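Beta-N-acetylhexosaminidase (Thermotoga neapolitana, PDB 5BZA) probably hydrolyses terminal non-reducing N-acetyl-D-hexosamine residues from N-acetyl-beta-D-hexosaminides, as a glycoside hydrolase of family 3. Local coordinates at residues B[45-59]-B[313-327]. Residues are numbered along the deposited sequence; the frame is centred on the assembly and turned at random.
With CD (cadmium ion), chain S.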
ATOM      1  N   PHE B  45      10.587  -7.523  -3.640  1.00  8.57           N
ATOM      2  CA  PHE B  45      10.794  -6.305  -2.866  1.00  8.90           C
ATOM      3  C   PHE B  45      11.167  -6.613  -1.396  1.00 10.99           C
ATOM      4  O   PHE B  45      12.218  -6.174  -0.896  1.00 11.76           O
ATOM      5  CB  PHE B  45       9.526  -5.427  -2.986  1.00  8.39           C
ATOM      6  CG  PHE B  45       9.499  -4.268  -2.032  1.00 11.54           C
ATOM      7  CD1 PHE B  45      10.472  -3.276  -2.088  1.00 11.57           C
ATOM      8  CD2 PHE B  45       8.522  -4.200  -1.028  1.00 12.13           C
ATOM      9  CE1 PHE B  45      10.466  -2.203  -1.165  1.00 11.03           C
ATOM     10  CE2 PHE B  45       8.495  -3.138  -0.106  1.00 10.85           C
ATOM     11  CZ  PHE B  45       9.484  -2.142  -0.177  1.00 10.26           C
ATOM     12  N   LEU B  46      10.370  -7.456  -0.732  1.00 11.23           N
ATOM     13  CA  LEU B  46      10.618  -7.805   0.665  1.00 11.07           C
ATOM     14  C   LEU B  46      11.947  -8.532   0.866  1.00 10.24           C
ATOM     15  O   LEU B  46      12.698  -8.224   1.828  1.00  9.92           O
ATOM     16  CB  LEU B  46       9.467  -8.677   1.211  1.00  8.62           C
ATOM     17  CG  LEU B  46       8.111  -7.998   1.253  1.00  9.53           C
ATOM     18  CD1 LEU B  46       7.011  -8.972   1.722  1.00  9.73           C
ATOM     19  CD2 LEU B  46       8.177  -6.776   2.162  1.00 10.95           C
ATOM     20  N   ASP B  47      12.259  -9.482  -0.027  1.00 10.46           N
ATOM     21  CA  ASP B  47      13.519 -10.181   0.095  1.00  8.46           C
ATOM     22  C   ASP B  47      14.704  -9.213  -0.117  1.00  9.70           C
ATOM     23  O   ASP B  47      15.736  -9.315   0.575  1.00 11.77           O
ATOM     24  CB  ASP B  47      13.600 -11.356  -0.889  1.00 11.12           C
ATOM     25  CG  ASP B  47      14.792 -12.297  -0.588  1.00 14.17           C
ATOM     26  OD1 ASP B  47      15.162 -12.451   0.607  1.00 13.38           O
ATOM     27  OD2 ASP B  47      15.371 -12.882  -1.534  1.00 16.89           O
ATOM     28  N   PHE B  48      14.577  -8.283  -1.072  1.00 10.91           N
ATOM     29  CA  PHE B  48      15.600  -7.222  -1.296  1.00 10.66           C
ATOM     30  C   PHE B  48      15.774  -6.360  -0.026  1.00 10.03           C
ATOM     31  O   PHE B  48      16.892  -6.171   0.446  1.00  7.96           O
ATOM     32  CB  PHE B  48      15.193  -6.353  -2.505  1.00  8.55           C
ATOM     33  CG  PHE B  48      16.308  -5.496  -3.099  1.00 11.96           C
ATOM     34  CD1 PHE B  48      17.620  -5.601  -2.668  1.00  9.12           C
ATOM     35  CD2 PHE B  48      16.015  -4.617  -4.149  1.00 10.15           C
ATOM     36  CE1 PHE B  48      18.631  -4.840  -3.261  1.00  9.74           C
ATOM     37  CE2 PHE B  48      17.000  -3.857  -4.748  1.00  8.26           C
ATOM     38  CZ  PHE B  48      18.315  -3.960  -4.302  1.00  9.91           C
ATOM     39  N   MET B  49      14.676  -5.852   0.545  1.00  6.49           N
ATOM     40  CA  MET B  49      14.782  -5.071   1.785  1.00 11.73           C
ATOM     41  C   MET B  49      15.497  -5.867   2.908  1.00 12.66           C
ATOM     42  O   MET B  49      16.331  -5.320   3.649  1.00 13.91           O
ATOM     43  CB  MET B  49      13.403  -4.628   2.276  1.00  9.21           C
ATOM     44  CG  MET B  49      12.767  -3.622   1.385  1.00 14.89           C
ATOM     45  SD  MET B  49      13.713  -2.085   1.065  1.00 13.56           S
ATOM     46  CE  MET B  49      13.854  -1.394   2.701  1.00 12.01           C
ATOM     47  N   ASN B  50      15.186  -7.158   3.010  1.00 12.53           N
ATOM     48  CA  ASN B  50      15.859  -8.016   3.985  1.00 15.70           C
ATOM     49  C   ASN B  50      17.381  -8.131   3.686  1.00 13.90           C
ATOM     50  O   ASN B  50      18.226  -8.030   4.575  1.00  7.60           O
ATOM     51  CB  ASN B  50      15.192  -9.411   4.002  1.00 15.07           C
ATOM     52  CG  ASN B  50      15.629 -10.248   5.165  1.00 15.53           C
ATOM     53  OD1 ASN B  50      15.696  -9.764   6.296  1.00 25.86           O
ATOM     54  ND2 ASN B  50      15.884 -11.522   4.918  1.00 22.01           N
ATOM     55  N   PHE B  51      17.723  -8.385   2.427  1.00 14.53           N
ATOM     56  CA  PHE B  51      19.112  -8.336   2.005  1.00 14.14           C
ATOM     57  C   PHE B  51      19.789  -6.986   2.372  1.00 16.38           C
ATOM     58  O   PHE B  51      20.932  -6.966   2.878  1.00 15.22           O
ATOM     59  CB  PHE B  51      19.218  -8.611   0.507  1.00 13.35           C
ATOM     60  CG  PHE B  51      20.610  -8.518  -0.017  1.00 14.50           C
ATOM     61  CD1 PHE B  51      21.480  -9.584   0.105  1.00 15.76           C
ATOM     62  CD2 PHE B  51      21.060  -7.336  -0.610  1.00 17.07           C
ATOM     63  CE1 PHE B  51      22.776  -9.486  -0.363  1.00 17.82           C
ATOM     64  CE2 PHE B  51      22.359  -7.224  -1.090  1.00 18.03           C
ATOM     65  CZ  PHE B  51      23.221  -8.297  -0.969  1.00 19.85           C
ATOM     66  N   LEU B  52      19.112  -5.865   2.128  1.00 12.83           N
ATOM     67  CA  LEU B  52      19.748  -4.563   2.369  1.00 13.77           C
ATOM     68  C   LEU B  52      20.018  -4.363   3.850  1.00 15.25           C
ATOM     69  O   LEU B  52      21.073  -3.835   4.217  1.00 14.88           O
ATOM     70  CB  LEU B  52      18.886  -3.417   1.823  1.00 13.19           C
ATOM     71  CG  LEU B  52      18.764  -3.395   0.289  1.00 13.11           C
ATOM     72  CD1 LEU B  52      17.722  -2.357  -0.191  1.00 10.76           C
ATOM     73  CD2 LEU B  52      20.116  -3.148  -0.313  1.00 10.21           C
ATOM     74  N   SER B  53      19.107  -4.850   4.704  1.00 15.89           N
ATOM     75  CA  SER B  53      19.268  -4.688   6.175  1.00 15.60           C
ATOM     76  C   SER B  53      20.530  -5.365   6.738  1.00 16.74           C
ATOM     77  O   SER B  53      21.039  -5.004   7.807  1.00 20.37           O
ATOM     78  CB  SER B  53      18.053  -5.225   6.909  1.00 19.37           C
ATOM     79  OG  SER B  53      18.151  -6.642   7.035  1.00 21.34           O
ATOM     80  N   ARG B  54      20.996  -6.379   6.031  1.00 16.91           N
ATOM     81  CA  ARG B  54      22.138  -7.167   6.447  1.00 18.42           C
ATOM     82  C   ARG B  54      23.472  -6.770   5.796  1.00 20.43           C
ATOM     83  O   ARG B  54      24.541  -7.304   6.115  1.00 23.82           O
ATOM     84  CB  ARG B  54      21.793  -8.601   6.117  1.00 21.51           C
ATOM     85  CG  ARG B  54      20.598  -8.991   6.914  1.00 24.20           C
ATOM     86  CD  ARG B  54      20.115 -10.350   6.520  1.00 33.99           C
ATOM     87  NE  ARG B  54      19.352 -10.910   7.616  1.00 37.95           N
ATOM     88  CZ  ARG B  54      19.110 -12.204   7.747  1.00 43.75           C
ATOM     89  NH1 ARG B  54      19.539 -13.054   6.806  1.00 44.68           N
ATOM     90  NH2 ARG B  54      18.437 -12.632   8.816  1.00 44.95           N
ATOM     91  N   ASN B  55      23.435  -5.827   4.883  1.00 17.87           N
ATOM     92  CA  ASN B  55      24.637  -5.599   4.147  1.00 19.51           C
ATOM     93  C   ASN B  55      25.128  -4.194   4.256  1.00 16.13           C
ATOM     94  O   ASN B  55      25.695  -3.695   3.312  1.00 18.08           O
ATOM     95  CB  ASN B  55      24.410  -5.988   2.690  1.00 19.55           C
ATOM     96  CG  ASN B  55      24.461  -7.498   2.488  1.00 20.82           C
ATOM     97  OD1 ASN B  55      25.513  -8.076   2.176  1.00 21.18           O
ATOM     98  ND2 ASN B  55      23.322  -8.149   2.707  1.00 18.52           N
ATOM     99  N   GLY B  56      24.923  -3.558   5.409  1.00 20.91           N
ATOM    100  CA  GLY B  56      25.428  -2.210   5.632  1.00 18.08           C
ATOM    101  C   GLY B  56      24.405  -1.083   5.523  1.00 17.34           C
ATOM    102  O   GLY B  56      23.196  -1.309   5.517  1.00 21.03           O
ATOM    103  N   ARG B  57      24.892   0.143   5.481  1.00 19.61           N
ATOM    104  CA  ARG B  57      24.031   1.321   5.370  1.00 23.54           C
ATOM    105  C   ARG B  57      23.836   1.683   3.911  1.00 17.82           C
ATOM    106  O   ARG B  57      24.811   1.725   3.156  1.00 15.16           O
ATOM    107  CB  ARG B  57      24.638   2.521   6.115  1.00 28.85           C
ATOM    108  CG  ARG B  57      24.788   2.364   7.632  1.00 33.07           C
ATOM    109  CD  ARG B  57      25.516   3.582   8.222  1.00 40.91           C
ATOM    110  NE  ARG B  57      26.739   3.909   7.476  1.00 43.65           N
ATOM    111  CZ  ARG B  57      27.307   5.117   7.434  1.00 51.35           C
ATOM    112  NH1 ARG B  57      26.757   6.139   8.089  1.00 48.51           N
ATOM    113  NH2 ARG B  57      28.423   5.312   6.731  1.00 51.25           N
ATOM    114  N   PHE B  58      22.583   1.898   3.505  1.00 11.12           N
ATOM    115  CA  PHE B  58      22.284   2.300   2.150  1.00  8.66           C
ATOM    116  C   PHE B  58      21.303   3.457   2.211  1.00 10.60           C
ATOM    117  O   PHE B  58      20.459   3.491   3.096  1.00 10.17           O
ATOM    118  CB  PHE B  58      21.649   1.182   1.332  1.00  7.85           C
ATOM    119  CG  PHE B  58      22.454  -0.069   1.255  1.00 10.60           C
ATOM    120  CD1 PHE B  58      22.276  -1.093   2.213  1.00 12.85           C
ATOM    121  CD2 PHE B  58      23.347  -0.265   0.196  1.00  8.18           C
ATOM    122  CE1 PHE B  58      22.986  -2.283   2.118  1.00 11.76           C
ATOM    123  CE2 PHE B  58      24.063  -1.439   0.091  1.00 10.41           C
ATOM    124  CZ  PHE B  58      23.889  -2.471   1.057  1.00 12.93           C
ATOM    125  N   ILE B  59      21.403   4.378   1.253  1.00  8.98           N
ATOM    126  CA  ILE B  59      20.328   5.295   0.935  1.00  9.49           C
ATOM    127  C   ILE B  59      19.392   4.545  -0.011  1.00 10.42           C
ATOM    128  O   ILE B  59      19.839   4.082  -1.076  1.00  8.82           O
ATOM    129  CB  ILE B  59      20.853   6.599   0.251  1.00 10.10           C
ATOM    130  CG1 ILE B  59      21.940   7.231   1.119  1.00 12.34           C
ATOM    131  CG2 ILE B  59      19.692   7.579   0.007  1.00  6.86           C
ATOM    132  CD1 ILE B  59      22.705   8.318   0.440  1.00 10.38           C
ATOM    133  N   LEU B 313      24.174   9.303   5.003  1.00 26.43           N
ATOM    134  CA  LEU B 313      24.011   7.954   5.488  1.00 21.83           C
ATOM    135  C   LEU B 313      23.789   7.958   6.980  1.00 32.19           C
ATOM    136  O   LEU B 313      22.841   7.338   7.481  1.00 33.27           O
ATOM    137  CB  LEU B 313      25.231   7.105   5.148  1.00 25.78           C
ATOM    138  CG  LEU B 313      25.292   6.621   3.698  1.00 23.04           C
ATOM    139  CD1 LEU B 313      26.578   5.889   3.373  1.00 28.13           C
ATOM    140  CD2 LEU B 313      24.091   5.706   3.459  1.00 19.71           C
ATOM    141  N   SER B 314      24.627   8.697   7.694  1.00 34.24           N
ATOM    142  CA  SER B 314      24.517   8.735   9.149  1.00 37.79           C
ATOM    143  C   SER B 314      23.184   9.353   9.561  1.00 39.44           C
ATOM    144  O   SER B 314      22.562   8.921  10.539  1.00 43.01           O
ATOM    145  CB  SER B 314      25.701   9.471   9.756  1.00 34.86           C
ATOM    146  OG  SER B 314      26.874   8.693   9.544  1.00 39.61           O
ATOM    147  N   ALA B 315      22.712  10.320   8.779  1.00 38.44           N
ATOM    148  CA  ALA B 315      21.449  11.007   9.089  1.00 43.40           C
ATOM    149  C   ALA B 315      20.197  10.087   9.081  1.00 46.04           C
ATOM    150  O   ALA B 315      19.119  10.494   9.521  1.00 45.99           O
ATOM    151  CB  ALA B 315      21.238  12.180   8.120  1.00 35.55           C
ATOM    152  N   LEU B 316      20.337   8.865   8.574  1.00 47.75           N
ATOM    153  CA  LEU B 316      19.177   8.006   8.297  1.00 49.13           C
ATOM    154  C   LEU B 316      18.782   6.956   9.337  1.00 51.28           C
ATOM    155  O   LEU B 316      17.803   6.250   9.131  1.00 59.88           O
ATOM    156  CB  LEU B 316      19.435   7.291   6.977  1.00 45.31           C
ATOM    157  CG  LEU B 316      19.695   8.296   5.855  1.00 36.12           C
ATOM    158  CD1 LEU B 316      19.770   7.621   4.520  1.00 27.91           C
ATOM    159  CD2 LEU B 316      18.608   9.378   5.833  1.00 34.87           C
ATOM    160  N   GLU B 317      19.535   6.860  10.430  1.00 55.74           N
ATOM    161  CA  GLU B 317      19.329   5.862  11.499  1.00 61.42           C
ATOM    162  C   GLU B 317      17.877   5.351  11.696  1.00 62.09           C
ATOM    163  O   GLU B 317      17.198   5.810  12.618  1.00 64.04           O
ATOM    164  CB  GLU B 317      19.783   6.472  12.825  1.00 67.67           C
ATOM    165  CG  GLU B 317      21.203   7.014  12.867  1.00 69.29           C
ATOM    166  CD  GLU B 317      21.613   7.417  14.279  1.00 74.00           C
ATOM    167  OE1 GLU B 317      20.934   6.991  15.248  1.00 71.40           O
ATOM    168  OE2 GLU B 317      22.635   8.130  14.427  1.00 73.38           O
ATOM    169  N   ASN B 318      17.423   4.372  10.903  1.00 62.25           N
ATOM    170  CA  ASN B 318      15.994   4.010  10.935  1.00 58.54           C
ATOM    171  C   ASN B 318      15.726   2.686  11.638  1.00 51.91           C
ATOM    172  O   ASN B 318      16.593   1.823  11.686  1.00 47.32           O
ATOM    173  CB  ASN B 318      15.417   3.960   9.510  1.00 66.01           C
ATOM    174  CG  ASN B 318      15.984   2.792   8.673  1.00 67.71           C
ATOM    175  OD1 ASN B 318      17.089   2.299   8.943  1.00 64.38           O
ATOM    176  ND2 ASN B 318      15.210   2.328   7.685  1.00 65.35           N
ATOM    177  N   ARG B 319      14.529   2.555  12.217  1.00 50.48           N
ATOM    178  CA  ARG B 319      14.129   1.321  12.921  1.00 45.58           C
ATOM    179  C   ARG B 319      13.231   0.415  12.081  1.00 42.17           C
ATOM    180  O   ARG B 319      12.956  -0.748  12.457  1.00 39.23           O
ATOM    181  CB  ARG B 319      13.478   1.668  14.281  1.00 48.89           C
ATOM    182  CG  ARG B 319      12.043   2.241  14.286  1.00 48.19           C
ATOM    183  CD  ARG B 319      11.683   2.664  15.749  1.00 47.72           C
ATOM    184  NE  ARG B 319      10.568   3.618  15.773  1.00 50.22           N
ATOM    185  CZ  ARG B 319      10.703   4.915  15.464  1.00 48.79           C
ATOM    186  NH1 ARG B 319      11.871   5.372  15.001  1.00 52.10           N
ATOM    187  NH2 ARG B 319       9.657   5.743  15.521  1.00 43.66           N
ATOM    188  N   PHE B 320      12.788   0.934  10.935  1.00 37.39           N
ATOM    189  CA  PHE B 320      11.820   0.195  10.114  1.00 30.49           C
ATOM    190  C   PHE B 320      12.399  -0.429   8.844  1.00 28.27           C
ATOM    191  O   PHE B 320      13.040   0.256   8.008  1.00 26.18           O
ATOM    192  CB  PHE B 320      10.635   1.104   9.754  1.00 24.76           C
ATOM    193  CG  PHE B 320       9.901   1.614  10.953  1.00 25.53           C
ATOM    194  CD1 PHE B 320       9.147   0.743  11.736  1.00 30.49           C
ATOM    195  CD2 PHE B 320       9.962   2.947  11.306  1.00 27.57           C
ATOM    196  CE1 PHE B 320       8.465   1.196  12.848  1.00 32.03           C
ATOM    197  CE2 PHE B 320       9.283   3.416  12.418  1.00 29.77           C
ATOM    198  CZ  PHE B 320       8.537   2.531  13.194  1.00 33.01           C
ATOM    199  N   ASN B 321      12.148  -1.724   8.684  1.00 21.92           N
ATOM    200  CA  ASN B 321      12.470  -2.392   7.430  1.00 20.00           C
ATOM    201  C   ASN B 321      11.485  -3.562   7.181  1.00 17.79           C
ATOM    202  O   ASN B 321      11.516  -4.554   7.897  1.00 16.52           O
ATOM    203  CB  ASN B 321      13.933  -2.866   7.447  1.00 20.62           C
ATOM    204  CG  ASN B 321      14.424  -3.311   6.085  1.00 17.80           C
ATOM    205  OD1 ASN B 321      13.676  -3.845   5.311  1.00 20.63           O
ATOM    206  ND2 ASN B 321      15.695  -3.120   5.810  1.00 21.69           N
ATOM    207  N   SER B 322      10.617  -3.420   6.168  1.00 14.16           N
ATOM    208  CA  SER B 322       9.600  -4.417   5.833  1.00 12.93           C
ATOM    209  C   SER B 322      10.212  -5.788   5.425  1.00 11.40           C
ATOM    210  O   SER B 322       9.497  -6.779   5.249  1.00  9.54           O
ATOM    211  CB  SER B 322       8.655  -3.859   4.760  1.00  9.47           C
ATOM    212  OG  SER B 322       9.306  -3.569   3.515  1.00 10.78           O
ATOM    213  N   GLY B 323      11.535  -5.860   5.331  1.00 10.97           N
ATOM    214  CA  GLY B 323      12.198  -7.124   5.072  1.00 10.51           C
ATOM    215  C   GLY B 323      12.039  -8.177   6.177  1.00 13.82           C
ATOM    216  O   GLY B 323      12.371  -9.355   6.000  1.00 12.87           O
ATOM    217  N   LEU B 324      11.573  -7.741   7.335  1.00 15.41           N
ATOM    218  CA  LEU B 324      11.270  -8.639   8.431  1.00 16.97           C
ATOM    219  C   LEU B 324      10.287  -9.700   7.932  1.00 12.43           C
ATOM    220  O   LEU B 324      10.328 -10.870   8.362  1.00 12.12           O
ATOM    221  CB  LEU B 324      10.706  -7.850   9.630  1.00 14.46           C
ATOM    222  CG  LEU B 324       9.323  -7.221   9.453  1.00 15.60           C
ATOM    223  CD1 LEU B 324       8.143  -8.139   9.958  1.00 13.31           C
ATOM    224  CD2 LEU B 324       9.290  -5.807  10.057  1.00 15.00           C
ATOM    225  N   ILE B 325       9.391  -9.283   7.036  1.00 10.98           N
ATOM    226  CA  ILE B 325       8.418 -10.231   6.494  1.00 10.09           C
ATOM    227  C   ILE B 325       9.163 -11.371   5.761  1.00 10.36           C
ATOM    228  O   ILE B 325       8.923 -12.578   6.009  1.00 11.09           O
ATOM    229  CB  ILE B 325       7.421  -9.508   5.599  1.00  9.23           C
ATOM    230  CG1 ILE B 325       6.656  -8.506   6.481  1.00 12.90           C
ATOM    231  CG2 ILE B 325       6.499 -10.502   4.886  1.00  9.75           C
ATOM    232  CD1 ILE B 325       5.647  -7.586   5.730  1.00 11.67           C
ATOM    233  N   ALA B 326      10.143 -10.988   4.956  1.00 11.29           N
ATOM    234  CA  ALA B 326      10.970 -11.989   4.281  1.00 12.35           C
ATOM    235  C   ALA B 326      11.573 -12.939   5.331  1.00 12.87           C
ATOM    236  O   ALA B 326      11.544 -14.173   5.184  1.00 16.01           O
ATOM    237  CB  ALA B 326      12.095 -11.296   3.424  1.00 10.98           C
ATOM    238  N   GLU B 327      12.028 -12.349   6.431  1.00 14.02           N
ATOM    239  CA  GLU B 327      12.705 -13.081   7.476  1.00 16.54           C
ATOM    240  C   GLU B 327      11.762 -14.106   8.112  1.00 17.47           C
ATOM    241  O   GLU B 327      12.127 -15.273   8.307  1.00 14.48           O
ATOM    242  CB  GLU B 327      13.228 -12.117   8.530  1.00 17.02           C
ATOM    243  CG  GLU B 327      14.036 -12.784   9.594  1.00 22.64           C
ATOM    244  CD  GLU B 327      15.377 -13.230   9.113  1.00 31.23           C
ATOM    245  OE1 GLU B 327      15.675 -13.047   7.902  1.00 33.19           O
ATOM    246  OE2 GLU B 327      16.115 -13.815   9.942  1.00 31.79           O
TER
HETATM  247 CD    CD S 507      17.649 -14.855   7.572  1.00 71.18          CD
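Met-49 O is gripped by two donors, the helical Ser-53 N and the side-chain amide of Asn-321, from opposite faces of its carbonyl plane. Asn-321 ND2 lies 3.1 Å from Met-49 O, with a bent N-H...O angle of 141°. The other branch, Asn-321 OD1, accepts from Gly-323 N at 2.9 Å, a capping bond at the turn that leads into the helix. Asn-321 CG stands anti to its own N (chi1 -168°), which turns the amide toward Met-49 and the turn before Gly-323. A leucine here would probably leave Gly-323 N without its cap and Met-49 O with one donor fewer.

The axes of segments 45-54 and 323-327 come within 7.1 Å and cross at -96°. Gly-323 fits close against helix 42-54, since a side chain would clash with Asn-50 N. Ala-326 CB packs on Asn-50 CB, and Leu-46 CD1 meets Ile-325 CG2.

Near the end of helix 42-54, Arg-54 NH2 makes a salt bridge to Glu-327 OE2 (2.8 Å). The guanidinium and carboxylate are turned well out of each other's plane. Both residues share a cadmium ion, 2.7 Å from Glu-327 OE1 and bound also by Arg-54 NH1 and NH2. Arg-331 also pairs with Glu-327 OE2.

Leu-313 CB lies over one face of the Arg-57 guanidinium, and Leu-313 CD2 touches Ile-59 CG1. Helix 42-54 thus meets helix 323-331, while helix 299-314 ends against strand 59-62 of the TIM-type barrel, between strands 31-34 and 110-111.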